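KLLA0C04147p (Kluyveromyces lactis, PDB 5H2D) binds ergosterol through its oxysterol-binding domain, the part that makes up this chain, and probably transfers sterols between membranes. Local coordinates at residues Ser95-Arg98 with Leu99-Val102; Lys280-Lys284 with Pro285-Glu289; Pro41-Leu45 with Trp46-Lys50. One frame throughout, in Å; residues are numbered along the deposited sequence.

Interaction 1 of 3, residues Ser95-Arg98 with Leu99-Val102; sequences STLR and LLYV
Leu97 meets two side chains of the next helical turn through a single methyl, CD1. With CG anti to the backbone N (chi1 -179°), the leucine stands out from the helix, and its CD1 branch turns toward the next turn, to lie 3.7 Å from Tyr101 CE1 and 3.8 Å from Leu100 CD2. The two partners are approached differently. Leu97 and Tyr101 lie side by side and point the same way, the methyl lying near ring atoms CE1 and CD1 of Tyr101, whereas Leu97 and Leu100 cross at a slant and touch methyl to methyl. Beneath them runs the i to i+4 backbone bonding of an alpha-helix: Tyr101 N donates to Leu97 O over 3.2 Å, and Val102 N reaches Arg98 O at 2.9 Å. Arg98 leaves in another direction. Its chain bends at chi3 and lays one face of the guanidinium over Ser95 CA, 3.6 Å from the plane, while NE forms a salt bridge with Glu199. The first two turns of helix 95-108 lie between several elements: Leu97 and Leu100 pack on Trp267 of strand 265-272, Leu99 and Val102 on Tyr201 of strand 199-203, and Tyr101 on helix 84-90.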
ATOM      1  N   SER A  95      22.235 -10.773   6.330  1.00 23.20           N
ATOM      2  CA  SER A  95      21.099 -10.800   5.410  1.00 21.90           C
ATOM      3  C   SER A  95      19.823 -11.287   6.085  1.00 22.28           C
ATOM      4  O   SER A  95      18.727 -10.848   5.713  1.00 19.95           O
ATOM      5  CB  SER A  95      21.413 -11.664   4.187  1.00 22.96           C
ATOM      6  OG  SER A  95      21.605 -13.025   4.539  1.00 24.22           O
ATOM      7  N   THR A  96      19.933 -12.190   7.073  1.00 20.09           N
ATOM      8  CA  THR A  96      18.728 -12.685   7.740  1.00 19.62           C
ATOM      9  C   THR A  96      18.094 -11.615   8.618  1.00 19.29           C
ATOM     10  O   THR A  96      16.873 -11.628   8.814  1.00 19.55           O
ATOM     11  CB  THR A  96      19.031 -13.934   8.573  1.00 22.67           C
ATOM     12  OG1 THR A  96      19.854 -13.594   9.701  1.00 22.08           O
ATOM     13  CG2 THR A  96      19.725 -14.980   7.720  1.00 25.46           C
ATOM     14  N   LEU A  97      18.900 -10.697   9.159  1.00 19.75           N
ATOM     15  CA  LEU A  97      18.376  -9.564   9.913  1.00 19.98           C
ATOM     16  C   LEU A  97      17.777  -8.511   8.985  1.00 19.16           C
ATOM     17  O   LEU A  97      16.763  -7.890   9.328  1.00 17.96           O
ATOM     18  CB  LEU A  97      19.477  -8.961  10.793  1.00 20.29           C
ATOM     19  CG  LEU A  97      19.139  -7.761  11.687  1.00 23.08           C
ATOM     20  CD1 LEU A  97      18.006  -8.082  12.647  1.00 18.30           C
ATOM     21  CD2 LEU A  97      20.366  -7.281  12.462  1.00 23.11           C
ATOM     22  N   ARG A  98      18.363  -8.313   7.807  1.00 18.13           N
ATOM     23  CA  ARG A  98      17.669  -7.514   6.800  1.00 18.28           C
ATOM     24  C   ARG A  98      16.293  -8.103   6.514  1.00 19.67           C
ATOM     25  O   ARG A  98      15.296  -7.371   6.449  1.00 17.19           O
ATOM     26  CB  ARG A  98      18.497  -7.424   5.518  1.00 20.12           C
ATOM     27  CG  ARG A  98      19.866  -6.801   5.731  1.00 18.52           C
ATOM     28  CD  ARG A  98      20.443  -6.195   4.452  1.00 19.84           C
ATOM     29  NE  ARG A  98      20.838  -7.212   3.476  1.00 22.03           N
ATOM     30  CZ  ARG A  98      22.022  -7.821   3.482  1.00 24.06           C
ATOM     31  NH1 ARG A  98      22.308  -8.737   2.566  1.00 22.22           N
ATOM     32  NH2 ARG A  98      22.908  -7.521   4.422  1.00 26.53           N
ATOM     33  N   LEU A  99      16.214  -9.426   6.360  1.00 16.69           N
ATOM     34  CA  LEU A  99      14.931 -10.061   6.075  1.00 17.13           C
ATOM     35  C   LEU A  99      13.948  -9.874   7.228  1.00 16.33           C
ATOM     36  O   LEU A  99      12.755  -9.661   7.001  1.00 16.18           O
ATOM     37  CB  LEU A  99      15.128 -11.545   5.764  1.00 18.37           C
ATOM     38  CG  LEU A  99      13.872 -12.348   5.436  1.00 16.48           C
ATOM     39  CD1 LEU A  99      12.991 -11.613   4.404  1.00 16.90           C
ATOM     40  CD2 LEU A  99      14.190 -13.755   4.948  1.00 20.65           C
ATOM     41  N   LEU A 100      14.422  -9.961   8.472  1.00 16.45           N
ATOM     42  CA  LEU A 100      13.532  -9.729   9.606  1.00 17.47           C
ATOM     43  C   LEU A 100      12.852  -8.369   9.497  1.00 17.63           C
ATOM     44  O   LEU A 100      11.632  -8.244   9.692  1.00 17.45           O
ATOM     45  CB  LEU A 100      14.314  -9.828  10.918  1.00 18.53           C
ATOM     46  CG  LEU A 100      13.548  -9.461  12.197  1.00 16.24           C
ATOM     47  CD1 LEU A 100      12.419 -10.459  12.463  1.00 16.85           C
ATOM     48  CD2 LEU A 100      14.491  -9.360  13.384  1.00 16.26           C
ATOM     49  N   TYR A 101      13.632  -7.333   9.199  1.00 16.99           N
ATOM     50  CA  TYR A 101      13.062  -5.994   9.128  1.00 16.18           C
ATOM     51  C   TYR A 101      12.212  -5.805   7.873  1.00 16.43           C
ATOM     52  O   TYR A 101      11.194  -5.105   7.930  1.00 15.13           O
ATOM     53  CB  TYR A 101      14.177  -4.953   9.244  1.00 16.76           C
ATOM     54  CG  TYR A 101      14.547  -4.690  10.695  1.00 18.17           C
ATOM     55  CD1 TYR A 101      15.121  -5.689  11.477  1.00 20.01           C
ATOM     56  CD2 TYR A 101      14.317  -3.455  11.280  1.00 16.09           C
ATOM     57  CE1 TYR A 101      15.439  -5.464  12.802  1.00 20.42           C
ATOM     58  CE2 TYR A 101      14.632  -3.220  12.605  1.00 18.19           C
ATOM     59  CZ  TYR A 101      15.205  -4.229  13.359  1.00 23.60           C
ATOM     60  OH  TYR A 101      15.540  -4.021  14.681  1.00 22.26           O
ATOM     61  N   VAL A 102      12.588  -6.429   6.750  1.00 16.26           N
ATOM     62  CA  VAL A 102      11.704  -6.446   5.580  1.00 15.11           C
ATOM     63  C   VAL A 102      10.363  -7.066   5.950  1.00 15.66           C
ATOM     64  O   VAL A 102       9.294  -6.525   5.624  1.00 15.27           O
ATOM     65  CB  VAL A 102      12.365  -7.193   4.403  1.00 15.58           C
ATOM     66  CG1 VAL A 102      11.329  -7.537   3.325  1.00 15.44           C
ATOM     67  CG2 VAL A 102      13.484  -6.361   3.796  1.00 15.03           C
TER

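Interaction 2 of 3, residues Lys280-Lys284 with Pro285-Glu289; sequences KKVLK and PNSLE
Val282 holds CG1 anti to its backbone N (chi1 174°), which aims this methyl at Ser287 CB, 3.9 Å away. The first torsion of Ser287, also 174°, does a separate job: it sends the hydroxyl onward to the backbone of Glu289. There Ser287 OG accepts a bond from Glu289 N at 3.0 Å, which makes an ST turn. A type I beta turn from Lys284 to Ser287 precedes it, closed by Ser287 N donating to Lys284 O over 2.9 Å; the donor stands above the carbonyl plane. The two turns share Ser287 and together redirect the chain after strand 276-281, with Pro285 at the second position of the beta turn. Further back, the chain of Lys280 bends repeatedly and crosses that of Glu289 at about a right angle, Lys280 CD lying 4.0 Å from Glu289 OE1. Any attraction between the charges is probably weak: Lys280 NZ and Glu289 OE1 are 4.5 Å apart, beyond a salt bridge, and the ammonium is hydrogen-bonded to Gly312 O. Val282, the buried member of the group, also packs on Ile268 of strand 265-272, and Lys265 NZ of that strand donates to the carbonyl oxygens of Ser287 and Glu289.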
ATOM      1  N   LYS A 280      13.274 -11.698  18.457  1.00 18.69           N
ATOM      2  CA  LYS A 280      14.423 -12.203  19.193  1.00 20.71           C
ATOM      3  C   LYS A 280      15.258 -13.090  18.285  1.00 18.72           C
ATOM      4  O   LYS A 280      14.751 -13.702  17.340  1.00 17.10           O
ATOM      5  CB  LYS A 280      13.989 -12.981  20.440  1.00 25.65           C
ATOM      6  CG  LYS A 280      13.421 -14.345  20.146  1.00 25.90           C
ATOM      7  CD  LYS A 280      12.331 -14.700  21.150  1.00 36.31           C
ATOM      8  CE  LYS A 280      12.736 -14.308  22.552  1.00 32.90           C
ATOM      9  NZ  LYS A 280      14.048 -14.921  22.920  1.00 39.39           N
ATOM     10  N   LYS A 281      16.556 -13.134  18.574  1.00 19.24           N
ATOM     11  CA  LYS A 281      17.437 -14.064  17.894  1.00 21.43           C
ATOM     12  C   LYS A 281      17.170 -15.475  18.390  1.00 23.69           C
ATOM     13  O   LYS A 281      17.021 -15.709  19.593  1.00 22.09           O
ATOM     14  CB  LYS A 281      18.901 -13.694  18.142  1.00 20.24           C
ATOM     15  CG  LYS A 281      19.903 -14.516  17.325  1.00 19.95           C
ATOM     16  CD  LYS A 281      20.073 -13.925  15.922  1.00 21.13           C
ATOM     17  CE  LYS A 281      20.945 -14.798  15.011  1.00 22.47           C
ATOM     18  NZ  LYS A 281      20.440 -16.190  14.877  1.00 22.37           N
ATOM     19  N   VAL A 282      17.091 -16.405  17.455  1.00 18.08           N
ATOM     20  CA  VAL A 282      17.001 -17.827  17.765  1.00 23.64           C
ATOM     21  C   VAL A 282      18.415 -18.387  17.776  1.00 25.07           C
ATOM     22  O   VAL A 282      19.179 -18.185  16.824  1.00 25.64           O
ATOM     23  CB  VAL A 282      16.116 -18.556  16.743  1.00 24.66           C
ATOM     24  CG1 VAL A 282      16.144 -20.054  16.987  1.00 25.08           C
ATOM     25  CG2 VAL A 282      14.682 -18.032  16.821  1.00 22.52           C
ATOM     26  N   LEU A 283      18.770 -19.076  18.862  1.00 26.10           N
ATOM     27  CA  LEU A 283      20.158 -19.452  19.112  1.00 30.61           C
ATOM     28  C   LEU A 283      20.503 -20.843  18.602  1.00 31.11           C
ATOM     29  O   LEU A 283      21.657 -21.090  18.233  1.00 34.96           O
ATOM     30  CB  LEU A 283      20.452 -19.366  20.610  1.00 30.60           C
ATOM     31  CG  LEU A 283      19.973 -18.054  21.230  1.00 29.09           C
ATOM     32  CD1 LEU A 283      20.071 -18.097  22.746  1.00 30.96           C
ATOM     33  CD2 LEU A 283      20.771 -16.886  20.662  1.00 28.00           C
ATOM     34  N   LYS A 284      19.532 -21.753  18.578  1.00 29.93           N
ATOM     35  CA  LYS A 284      19.714 -23.084  18.022  1.00 31.75           C
ATOM     36  C   LYS A 284      18.982 -23.169  16.692  1.00 32.94           C
ATOM     37  O   LYS A 284      17.748 -23.055  16.677  1.00 32.74           O
ATOM     38  CB  LYS A 284      19.188 -24.140  18.990  1.00 32.93           C
ATOM     39  CG  LYS A 284      19.867 -24.125  20.354  1.00 36.83           C
ATOM     40  CD  LYS A 284      18.927 -24.635  21.431  1.00 35.38           C
ATOM     41  CE  LYS A 284      19.611 -24.725  22.786  1.00 42.59           C
ATOM     42  NZ  LYS A 284      20.393 -25.986  22.935  1.00 38.27           N
ATOM     43  N   PRO A 285      19.673 -23.365  15.565  1.00 33.32           N
ATOM     44  CA  PRO A 285      18.985 -23.296  14.262  1.00 29.21           C
ATOM     45  C   PRO A 285      17.850 -24.293  14.100  1.00 34.43           C
ATOM     46  O   PRO A 285      16.974 -24.072  13.256  1.00 31.16           O
ATOM     47  CB  PRO A 285      20.113 -23.559  13.252  1.00 32.34           C
ATOM     48  CG  PRO A 285      21.226 -24.181  14.046  1.00 33.03           C
ATOM     49  CD  PRO A 285      21.120 -23.586  15.415  1.00 34.91           C
ATOM     50  N   ASN A 286      17.819 -25.373  14.876  1.00 34.63           N
ATOM     51  CA  ASN A 286      16.770 -26.373  14.742  1.00 32.61           C
ATOM     52  C   ASN A 286      15.625 -26.168  15.724  1.00 32.92           C
ATOM     53  O   ASN A 286      14.732 -27.019  15.805  1.00 33.72           O
ATOM     54  CB  ASN A 286      17.364 -27.775  14.902  1.00 38.49           C
ATOM     55  CG  ASN A 286      18.136 -28.213  13.674  1.00 38.14           C
ATOM     56  OD1 ASN A 286      17.718 -27.949  12.546  1.00 39.03           O
ATOM     57  ND2 ASN A 286      19.269 -28.879  13.884  1.00 38.14           N
ATOM     58  N   SER A 287      15.623 -25.059  16.457  1.00 31.91           N
ATOM     59  CA  SER A 287      14.589 -24.829  17.453  1.00 32.93           C
ATOM     60  C   SER A 287      13.218 -24.742  16.798  1.00 36.25           C
ATOM     61  O   SER A 287      13.054 -24.145  15.730  1.00 32.41           O
ATOM     62  CB  SER A 287      14.876 -23.544  18.231  1.00 35.44           C
ATOM     63  OG  SER A 287      13.807 -23.241  19.113  1.00 39.24           O
ATOM     64  N   LEU A 288      12.230 -25.351  17.446  1.00 33.94           N
ATOM     65  CA  LEU A 288      10.837 -25.216  17.049  1.00 39.65           C
ATOM     66  C   LEU A 288      10.173 -23.993  17.667  1.00 37.08           C
ATOM     67  O   LEU A 288       8.989 -23.754  17.414  1.00 35.38           O
ATOM     68  CB  LEU A 288      10.051 -26.480  17.428  1.00 43.17           C
ATOM     69  CG  LEU A 288       9.924 -26.852  18.913  1.00 46.87           C
ATOM     70  CD1 LEU A 288       8.954 -25.931  19.656  1.00 47.09           C
ATOM     71  CD2 LEU A 288       9.506 -28.308  19.073  1.00 40.72           C
ATOM     72  N   GLU A 289      10.904 -23.214  18.461  1.00 37.42           N
ATOM     73  CA  GLU A 289      10.292 -22.119  19.201  1.00 36.75           C
ATOM     74  C   GLU A 289       9.700 -21.077  18.262  1.00 36.40           C
ATOM     75  O   GLU A 289      10.293 -20.729  17.236  1.00 33.01           O
ATOM     76  CB  GLU A 289      11.314 -21.447  20.116  1.00 39.16           C
ATOM     77  CG  GLU A 289      10.702 -20.380  21.013  1.00 44.57           C
ATOM     78  CD  GLU A 289      11.732 -19.420  21.570  1.00 47.81           C
ATOM     79  OE1 GLU A 289      11.330 -18.423  22.211  1.00 49.55           O
ATOM     80  OE2 GLU A 289      12.943 -19.658  21.360  1.00 50.27           O
TER

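Interaction 3 of 3, residues Pro41-Leu45 with Trp46-Lys50; sequences PSVSL and WSVLK
Leu45 and Leu49, one helical turn apart, form the close-packed side of this contact. Leu49 CD1 comes within 3.6 Å of Leu45 CG, and the two chains pass each other at a slant. Their different first torsions bring this about: Leu45, with CG anti to its backbone N (chi1 -175°), stands out from the helix, whereas Leu49 has CG beside its backbone N (chi1 -62°) and leans back toward it. Directly beneath, Leu49 N donates to Leu45 O over 2.9 Å. Both leucines are buried; Leu45 also touches the bound ergosterol, and Leu49 packs on Phe173 of strand 161-173.

The serine side is more open and is held by polar bonds. Ser44 OG accepts from Ser47 N at 3.0 Å, with an N-H...O angle of 161°. In return the hydroxyl of Ser47 donates to Ser44 O, its OG 2.8 Å away and tilted only slightly from the carbonyl plane. The same oxygen receives a weak bond from Val48 N. Looser still is the meeting of Val43 with Val48, which cross at about a right angle with Val43 CG1 4.0 Å from Val48 CG2. Farther along, Lys50 CB lies over one face of the Trp46 indole, toward its rim.

Ser44 is thus the N-cap of the short helix 45-49, its side chain taking up a backbone N-H of the first turn. The capped helix places Leu45 against the ergosterol bound in the oxysterol-binding domain.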
ATOM      1  N   PRO A  41     -24.695   9.218   8.770  1.00 36.00           N
ATOM      2  CA  PRO A  41     -25.414   8.346   9.704  1.00 33.44           C
ATOM      3  C   PRO A  41     -24.757   6.978   9.797  1.00 31.46           C
ATOM      4  O   PRO A  41     -24.117   6.499   8.855  1.00 30.27           O
ATOM      5  CB  PRO A  41     -26.819   8.258   9.099  1.00 34.62           C
ATOM      6  CG  PRO A  41     -26.625   8.569   7.651  1.00 36.64           C
ATOM      7  CD  PRO A  41     -25.509   9.574   7.599  1.00 31.21           C
ATOM      8  N   SER A  42     -24.919   6.343  10.952  1.00 29.92           N
ATOM      9  CA  SER A  42     -24.343   5.019  11.184  1.00 29.86           C
ATOM     10  C   SER A  42     -25.346   3.946  10.752  1.00 27.88           C
ATOM     11  O   SER A  42     -25.912   3.209  11.562  1.00 25.28           O
ATOM     12  CB  SER A  42     -23.949   4.866  12.647  1.00 31.93           C
ATOM     13  OG  SER A  42     -25.031   5.253  13.474  1.00 33.83           O
ATOM     14  N   VAL A  43     -25.566   3.879   9.434  1.00 27.07           N
ATOM     15  CA  VAL A  43     -26.446   2.861   8.871  1.00 22.15           C
ATOM     16  C   VAL A  43     -25.860   1.471   9.114  1.00 20.53           C
ATOM     17  O   VAL A  43     -24.642   1.272   9.091  1.00 20.24           O
ATOM     18  CB  VAL A  43     -26.665   3.094   7.364  1.00 27.51           C
ATOM     19  CG1 VAL A  43     -27.714   2.121   6.824  1.00 26.41           C
ATOM     20  CG2 VAL A  43     -27.062   4.542   7.086  1.00 29.90           C
ATOM     21  N   SER A  44     -26.736   0.495   9.349  1.00 18.59           N
ATOM     22  CA  SER A  44     -26.279  -0.864   9.598  1.00 15.31           C
ATOM     23  C   SER A  44     -25.718  -1.487   8.317  1.00 15.38           C
ATOM     24  O   SER A  44     -26.355  -1.431   7.262  1.00 16.87           O
ATOM     25  CB  SER A  44     -27.439  -1.697  10.155  1.00 22.30           C
ATOM     26  OG  SER A  44     -27.517  -2.984   9.584  1.00 20.74           O
ATOM     27  N   LEU A  45     -24.514  -2.063   8.401  1.00 14.74           N
ATOM     28  CA  LEU A  45     -23.902  -2.655   7.210  1.00 11.21           C
ATOM     29  C   LEU A  45     -24.727  -3.824   6.689  1.00 14.69           C
ATOM     30  O   LEU A  45     -24.916  -3.972   5.474  1.00 13.99           O
ATOM     31  CB  LEU A  45     -22.469  -3.107   7.519  1.00 13.46           C
ATOM     32  CG  LEU A  45     -21.675  -3.650   6.322  1.00 13.58           C
ATOM     33  CD1 LEU A  45     -21.709  -2.656   5.170  1.00 12.83           C
ATOM     34  CD2 LEU A  45     -20.219  -3.951   6.720  1.00 14.18           C
ATOM     35  N   TRP A  46     -25.213  -4.675   7.592  1.00 14.71           N
ATOM     36  CA  TRP A  46     -26.080  -5.766   7.168  1.00 15.54           C
ATOM     37  C   TRP A  46     -27.295  -5.252   6.399  1.00 15.56           C
ATOM     38  O   TRP A  46     -27.659  -5.819   5.362  1.00 16.26           O
ATOM     39  CB  TRP A  46     -26.505  -6.593   8.380  1.00 15.60           C
ATOM     40  CG  TRP A  46     -27.527  -7.620   8.009  1.00 18.99           C
ATOM     41  CD1 TRP A  46     -28.859  -7.604   8.324  1.00 19.12           C
ATOM     42  CD2 TRP A  46     -27.316  -8.779   7.203  1.00 22.21           C
ATOM     43  NE1 TRP A  46     -29.480  -8.706   7.785  1.00 22.34           N
ATOM     44  CE2 TRP A  46     -28.554  -9.441   7.093  1.00 23.78           C
ATOM     45  CE3 TRP A  46     -26.197  -9.332   6.578  1.00 25.05           C
ATOM     46  CZ2 TRP A  46     -28.706 -10.624   6.370  1.00 26.83           C
ATOM     47  CZ3 TRP A  46     -26.348 -10.505   5.865  1.00 27.06           C
ATOM     48  CH2 TRP A  46     -27.592 -11.142   5.774  1.00 27.98           C
ATOM     49  N   SER A  47     -27.939  -4.177   6.879  1.00 14.17           N
ATOM     50  CA  SER A  47     -29.129  -3.670   6.196  1.00 15.65           C
ATOM     51  C   SER A  47     -28.831  -3.314   4.750  1.00 18.01           C
ATOM     52  O   SER A  47     -29.720  -3.410   3.889  1.00 19.41           O
ATOM     53  CB  SER A  47     -29.710  -2.454   6.933  1.00 19.91           C
ATOM     54  OG  SER A  47     -29.029  -1.243   6.634  1.00 19.46           O
ATOM     55  N   VAL A  48     -27.586  -2.922   4.469  1.00 15.97           N
ATOM     56  CA  VAL A  48     -27.168  -2.553   3.124  1.00 17.13           C
ATOM     57  C   VAL A  48     -26.819  -3.793   2.316  1.00 16.45           C
ATOM     58  O   VAL A  48     -27.280  -3.970   1.180  1.00 22.15           O
ATOM     59  CB  VAL A  48     -25.969  -1.583   3.207  1.00 15.52           C
ATOM     60  CG1 VAL A  48     -25.385  -1.329   1.822  1.00 17.79           C
ATOM     61  CG2 VAL A  48     -26.370  -0.275   3.873  1.00 18.43           C
ATOM     62  N   LEU A  49     -26.019  -4.686   2.897  1.00 15.43           N
ATOM     63  CA  LEU A  49     -25.458  -5.795   2.139  1.00 15.29           C
ATOM     64  C   LEU A  49     -26.416  -6.968   1.975  1.00 18.75           C
ATOM     65  O   LEU A  49     -26.170  -7.815   1.114  1.00 19.14           O
ATOM     66  CB  LEU A  49     -24.168  -6.297   2.790  1.00 15.65           C
ATOM     67  CG  LEU A  49     -22.987  -5.316   2.880  1.00 15.45           C
ATOM     68  CD1 LEU A  49     -21.797  -5.990   3.542  1.00 14.07           C
ATOM     69  CD2 LEU A  49     -22.613  -4.789   1.497  1.00 15.31           C
ATOM     70  N   LYS A  50     -27.483  -7.053   2.775  1.00 20.59           N
ATOM     71  CA  LYS A  50     -28.352  -8.225   2.690  1.00 23.31           C
ATOM     72  C   LYS A  50     -28.979  -8.370   1.309  1.00 23.67           C
ATOM     73  O   LYS A  50     -29.359  -9.481   0.919  1.00 27.12           O
ATOM     74  CB  LYS A  50     -29.450  -8.162   3.753  1.00 21.59           C
ATOM     75  CG  LYS A  50     -30.508  -7.102   3.520  1.00 25.13           C
ATOM     76  CD  LYS A  50     -31.482  -7.037   4.700  1.00 22.93           C
ATOM     77  CE  LYS A  50     -32.457  -5.888   4.536  1.00 28.09           C
ATOM     78  NZ  LYS A  50     -33.299  -5.692   5.740  1.00 36.18           N
TER

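How the interactions relate
Following the chain from the N terminus, interaction 3 comes first, capping the start of helix 45-49 where the loop after helix 7-18 ends near the ergosterol. Interaction 1 follows within the opening turns of helix 95-108 and closes no loop. Interaction 2 comes last, closing a turn just after strand 276-281, in the loop before strand 314-319. Each is local and complete before the next begins, so none nests in or crosses another. Interactions 1 and 2 lie near each other, their centres about 15 Å apart without touching, and share strand 265-272 as a neighbour. Interaction 3 lies across the chain's centre from interaction 1, their centres about 43 Å apart, beside strand 161-173.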